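Local atomic coordinates of microtubule-associated protein 1A/1B, light chain 3 (Trypanosoma brucei brucei, PDB entry 3W1Y), a protein that belongs to the ubiquitin-like ATG8 family of autophagy proteins and probably binds phosphatidylethanolamine on membranes. Residues 99-104 with 117-122. Sequence-based numbering, arbitrary orientation.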
# COMPACT_ATOMS: atom_id res chain seq x y z
N VAL A 99 6.79 0.05 -1.31
CA VAL A 99 8.05 0.80 -1.22
C VAL A 99 9.07 0.22 -0.21
O VAL A 99 8.69 -0.35 0.81
CB VAL A 99 7.83 2.32 -0.91
CG1 VAL A 99 7.05 3.00 -2.05
CG2 VAL A 99 7.13 2.52 0.42
N PHE A 100 10.35 0.42 -0.52
CA PHE A 100 11.46 -0.10 0.26
C PHE A 100 12.45 0.99 0.61
O PHE A 100 12.72 1.88 -0.19
CB PHE A 100 12.20 -1.21 -0.51
CG PHE A 100 11.31 -2.31 -0.97
CD1 PHE A 100 10.67 -2.22 -2.20
CD2 PHE A 100 11.08 -3.43 -0.16
CE1 PHE A 100 9.82 -3.25 -2.63
CE2 PHE A 100 10.24 -4.46 -0.58
CZ PHE A 100 9.60 -4.37 -1.80
N ILE A 101 12.99 0.91 1.82
CA ILE A 101 14.13 1.70 2.20
C ILE A 101 15.23 0.71 2.53
O ILE A 101 15.12 -0.07 3.48
CB ILE A 101 13.83 2.65 3.39
CG1 ILE A 101 12.94 3.81 2.96
CG2 ILE A 101 15.12 3.30 3.87
CD1 ILE A 101 11.50 3.56 3.13
N GLY A 102 16.26 0.71 1.69
CA GLY A 102 17.40 -0.22 1.79
C GLY A 102 17.04 -1.69 2.01
O GLY A 102 17.61 -2.35 2.90
N ASN A 103 16.11 -2.21 1.20
CA ASN A 103 15.66 -3.62 1.36
C ASN A 103 14.54 -3.81 2.39
O ASN A 103 13.86 -4.85 2.37
CB ASN A 103 16.81 -4.58 1.71
CG ASN A 103 17.69 -4.94 0.51
OD1 ASN A 103 17.43 -4.53 -0.63
ND2 ASN A 103 18.77 -5.69 0.78
N GLU A 104 14.37 -2.86 3.31
CA GLU A 104 13.30 -2.95 4.30
C GLU A 104 12.02 -2.27 3.82
O GLU A 104 12.06 -1.21 3.20
CB GLU A 104 13.70 -2.34 5.66
CG GLU A 104 14.90 -2.96 6.38
CD GLU A 104 14.93 -4.49 6.35
OE1 GLU A 104 13.89 -5.13 6.67
OE2 GLU A 104 16.02 -5.05 6.03
N ALA A 117 15.48 10.93 9.28
CA ALA A 117 16.52 11.00 10.33
C ALA A 117 17.46 9.81 10.35
O ALA A 117 18.68 9.97 10.49
CB ALA A 117 15.90 11.21 11.72
N ARG A 118 16.92 8.61 10.19
CA ARG A 118 17.74 7.40 10.19
C ARG A 118 18.35 6.99 8.83
O ARG A 118 19.41 6.33 8.79
CB ARG A 118 16.96 6.22 10.80
CG ARG A 118 15.91 5.60 9.89
CD ARG A 118 15.77 4.08 10.17
NE ARG A 118 15.25 3.33 9.00
CZ ARG A 118 13.97 2.97 8.84
NH1 ARG A 118 13.07 3.27 9.77
NH2 ARG A 118 13.59 2.31 7.75
N ALA A 119 17.69 7.35 7.72
CA ALA A 119 18.01 6.70 6.43
C ALA A 119 18.39 7.64 5.31
O ALA A 119 18.68 7.20 4.21
CB ALA A 119 16.86 5.75 5.95
N LYS A 120 18.39 8.93 5.57
CA LYS A 120 18.79 9.87 4.54
C LYS A 120 20.20 9.62 4.04
O LYS A 120 21.10 9.20 4.79
CB LYS A 120 18.64 11.32 5.01
CG LYS A 120 19.63 11.76 6.06
CD LYS A 120 19.31 13.16 6.44
CE LYS A 120 20.23 13.66 7.51
NZ LYS A 120 19.74 15.00 7.92
N ASP A 121 20.38 9.87 2.76
CA ASP A 121 21.66 9.84 2.09
C ASP A 121 22.49 11.06 2.49
O ASP A 121 21.94 12.10 2.86
CB ASP A 121 21.38 9.92 0.59
CG ASP A 121 22.55 9.56 -0.23
OD1 ASP A 121 23.35 10.45 -0.60
OD2 ASP A 121 22.69 8.36 -0.45
N PRO A 122 23.82 10.96 2.40
CA PRO A 122 24.62 12.19 2.56
C PRO A 122 24.20 13.36 1.64
O PRO A 122 24.46 14.52 1.99
CB PRO A 122 26.05 11.73 2.22
CG PRO A 122 26.05 10.27 2.53
CD PRO A 122 24.68 9.76 2.23
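In this ubiquitin-like ATG8 fold, the turn that follows strand 96-100 meets the C-terminal end of helix 112-119 through Ile101 and Ala119. The contact is small and lies at the surface. The CG2 methyl of Ile101 packs against CB of Ala119 at 3.7 Å, methyl against methyl. Both side chains leave their backbones toward the opposing segment. CG2 of Ile101 is anti to its own backbone N, which carries this branch out to the helix end. The end of the Arg118 side chain comes near the same methyl. Its NH2 lies 4.3 Å from Ile101 CG2, and the guanidinium approaches obliquely.

Ile101 opens a type I' turn that ends at Glu104. Two backbone bonds close the turn: Ile101 N to Glu104 O at 2.7 Å, and Glu104 N to Ile101 O at 2.9 Å. Gly102 and Asn103 take the positive phi values that this turn needs. Pro106 also touches Ile101, and Leu126 of strand 126-133 touches Ala119. Within the turn, Asn103 ND2 is hydrogen-bonded to a polar side chain on the chain of another protein.

The link is thus centred on an apolar methyl pair, with the Arg118 guanidinium beside it and no polar bond between the two segments, while the two backbone bonds probably help hold the turn that presents Ile101.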